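Local atomic coordinates of arsenate Reductase (Corynebacterium glutamicum, PDB entry 3T38), a protein that probably reduces arsenate to arsenite with electrons from thioredoxin, using a low molecular weight tyrosine phosphatase fold as part of arsenic resistance. Residues 144-148 and 149-153. Numbering follows the deposited sequence.
Sequences KPLTD and DVIRA
The backbone runs extended through L146 and T147 and then coils into helix 148-153, whose first turn closes when R152 N bonds D148 O at 3.0 Å and an N-H...O angle of 169°. This is a helix start in the low molecular weight tyrosine phosphatase fold, lying between the parallel sheet and helix 55-73. T147 stands just before the turn, and its short side chain lets the hydroxyl OG1 donate to D149 OD1, two residues on, at 2.6 Å, meeting the syn side of the carboxylate a little out of its plane. With chi1 at 36°, D149 turns its carboxylate back toward the threonine, where OD1 also takes a weak hydrogen bond from V150 N. The other oxygen, OD2, is held by R66 and Y37, so both carboxylate oxygens of this buried aspartate have partners; a bound dithiane-diol lies about 5 Å from the side chain. An acid also suits D148, at the amino end of the helix, where the helix dipole would probably favour negative charge. Its OD1 is bonded to the hydroxyl of Y169, while OD2 pairs with R36 of the second subunit as well as with R152. OE1 and OE2 of E40 of that subunit accept the D148 and D149 backbone N-H groups, so the neighbouring chain satisfies the first amides of the helix. On the sheet side, the branched aliphatic L146, V150 and I151 all pack on L85 of strand 83-88; L146 CD1 meets I151 CG1 at 3.9 Å, the two side chains crossing at about a right angle. V150 CG2 rests against the loop carbonyl T147 O at 3.4 Å. R152's long chain, extended from CG to NE, spans one helical turn and places NE 2.8 Å from D148 OD2, in a salt bridge where carboxylate and guanidinium planes stand 75° apart.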
ATOM      1  N   LYS A 144      -4.183   1.897   8.887  1.00 21.29           N
ATOM      2  CA  LYS A 144      -3.908   1.026   7.711  1.00 19.14           C
ATOM      3  C   LYS A 144      -4.059   1.903   6.494  1.00 18.54           C
ATOM      4  O   LYS A 144      -4.877   2.822   6.523  1.00 16.36           O
ATOM      5  CB  LYS A 144      -4.881  -0.136   7.655  1.00 18.37           C
ATOM      6  CG  LYS A 144      -6.411   0.222   7.517  1.00 19.52           C
ATOM      7  CD  LYS A 144      -7.353  -0.944   8.041  1.00 23.41           C
ATOM      8  CE  LYS A 144      -7.628  -0.825   9.590  1.00 22.54           C
ATOM      9  NZ  LYS A 144      -8.120   0.588   9.864  1.00 18.61           N
ATOM     10  N   PRO A 145      -3.329   1.596   5.407  1.00 18.43           N
ATOM     11  CA  PRO A 145      -3.538   2.452   4.233  1.00 18.35           C
ATOM     12  C   PRO A 145      -4.822   2.178   3.492  1.00 20.52           C
ATOM     13  O   PRO A 145      -5.298   1.021   3.403  1.00 21.13           O
ATOM     14  CB  PRO A 145      -2.382   2.075   3.299  1.00 17.69           C
ATOM     15  CG  PRO A 145      -2.128   0.548   3.569  1.00 18.03           C
ATOM     16  CD  PRO A 145      -2.553   0.362   5.097  1.00 19.46           C
ATOM     17  N   LEU A 146      -5.333   3.233   2.862  1.00 21.08           N
ATOM     18  CA  LEU A 146      -6.395   3.091   1.874  1.00 22.04           C
ATOM     19  C   LEU A 146      -6.062   2.081   0.778  1.00 22.72           C
ATOM     20  O   LEU A 146      -4.988   2.108   0.206  1.00 23.42           O
ATOM     21  CB  LEU A 146      -6.652   4.446   1.223  1.00 22.31           C
ATOM     22  CG  LEU A 146      -7.883   4.513   0.337  1.00 25.07           C
ATOM     23  CD1 LEU A 146      -9.200   4.090   1.157  1.00 18.88           C
ATOM     24  CD2 LEU A 146      -7.866   5.989  -0.187  1.00 25.52           C
ATOM     25  N   THR A 147      -6.994   1.219   0.466  1.00 22.79           N
ATOM     26  CA  THR A 147      -6.786   0.241  -0.620  1.00 21.99           C
ATOM     27  C   THR A 147      -8.069   0.250  -1.471  1.00 23.81           C
ATOM     28  O   THR A 147      -9.114   0.714  -1.049  1.00 23.99           O
ATOM     29  CB  THR A 147      -6.538  -1.168  -0.086  1.00 22.98           C
ATOM     30  OG1 THR A 147      -7.635  -1.546   0.755  1.00 22.57           O
ATOM     31  CG2 THR A 147      -5.159  -1.296   0.710  1.00 15.12           C
ATOM     32  N   ASP A 148      -7.955  -0.202  -2.694  1.00 25.40           N
ATOM     33  CA  ASP A 148      -9.027  -0.076  -3.663  1.00 27.18           C
ATOM     34  C   ASP A 148     -10.149  -1.033  -3.333  1.00 26.62           C
ATOM     35  O   ASP A 148     -11.299  -0.671  -3.478  1.00 26.98           O
ATOM     36  CB  ASP A 148      -8.492  -0.432  -5.077  1.00 29.10           C
ATOM     37  CG  ASP A 148      -9.479  -0.092  -6.180  1.00 30.79           C
ATOM     38  OD1 ASP A 148      -9.718   1.124  -6.391  1.00 29.18           O
ATOM     39  OD2 ASP A 148      -9.956  -1.031  -6.837  1.00 26.61           O
ATOM     40  N   ASP A 149      -9.840  -2.253  -2.880  1.00 26.80           N
ATOM     41  CA  ASP A 149     -10.913  -3.227  -2.637  1.00 27.20           C
ATOM     42  C   ASP A 149     -11.986  -2.626  -1.698  1.00 27.39           C
ATOM     43  O   ASP A 149     -13.172  -2.781  -1.945  1.00 29.41           O
ATOM     44  CB  ASP A 149     -10.387  -4.533  -2.048  1.00 27.04           C
ATOM     45  CG  ASP A 149      -9.237  -4.316  -1.097  1.00 27.98           C
ATOM     46  OD1 ASP A 149      -9.185  -3.286  -0.323  1.00 23.28           O
ATOM     47  OD2 ASP A 149      -8.303  -5.118  -1.201  1.00 26.07           O
ATOM     48  N   VAL A 150     -11.572  -1.924  -0.640  1.00 25.57           N
ATOM     49  CA  VAL A 150     -12.547  -1.392   0.321  1.00 24.15           C
ATOM     50  C   VAL A 150     -13.353  -0.204  -0.178  1.00 24.00           C
ATOM     51  O   VAL A 150     -14.460   0.012   0.315  1.00 23.46           O
ATOM     52  CB  VAL A 150     -11.962  -1.140   1.746  1.00 23.05           C
ATOM     53  CG1 VAL A 150     -11.268  -2.459   2.216  1.00 22.49           C
ATOM     54  CG2 VAL A 150     -10.983   0.033   1.753  1.00 17.69           C
ATOM     55  N   ILE A 151     -12.819   0.523  -1.165  1.00 23.70           N
ATOM     56  CA  ILE A 151     -13.566   1.547  -1.795  1.00 25.05           C
ATOM     57  C   ILE A 151     -14.640   0.900  -2.637  1.00 26.99           C
ATOM     58  O   ILE A 151     -15.805   1.269  -2.546  1.00 28.97           O
ATOM     59  CB  ILE A 151     -12.689   2.486  -2.645  1.00 26.59           C
ATOM     60  CG1 ILE A 151     -11.628   3.224  -1.778  1.00 21.46           C
ATOM     61  CG2 ILE A 151     -13.583   3.532  -3.356  1.00 24.96           C
ATOM     62  CD1 ILE A 151     -10.424   3.824  -2.684  1.00 21.81           C
ATOM     63  N   ARG A 152     -14.272  -0.106  -3.417  1.00 28.78           N
ATOM     64  CA  ARG A 152     -15.235  -0.798  -4.321  1.00 30.42           C
ATOM     65  C   ARG A 152     -16.391  -1.436  -3.551  1.00 31.15           C
ATOM     66  O   ARG A 152     -17.551  -1.504  -4.030  1.00 32.23           O
ATOM     67  CB  ARG A 152     -14.532  -1.853  -5.127  1.00 29.81           C
ATOM     68  CG  ARG A 152     -13.596  -1.316  -6.211  1.00 34.60           C
ATOM     69  CD  ARG A 152     -13.086  -2.444  -7.106  1.00 38.21           C
ATOM     70  NE  ARG A 152     -12.161  -2.015  -8.155  1.00 40.67           N
ATOM     71  CZ  ARG A 152     -12.476  -1.985  -9.445  1.00 45.72           C
ATOM     72  NH1 ARG A 152     -13.703  -2.324  -9.863  1.00 44.28           N
ATOM     73  NH2 ARG A 152     -11.582  -1.575 -10.318  1.00 46.85           N
ATOM     74  N   ALA A 153     -16.075  -1.927  -2.354  1.00 29.09           N
ATOM     75  CA  ALA A 153     -17.116  -2.614  -1.588  1.00 28.61           C
ATOM     76  C   ALA A 153     -18.082  -1.557  -1.019  1.00 27.66           C
ATOM     77  O   ALA A 153     -19.173  -1.898  -0.700  1.00 27.90           O
ATOM     78  CB  ALA A 153     -16.461  -3.429  -0.450  1.00 27.27           C
TER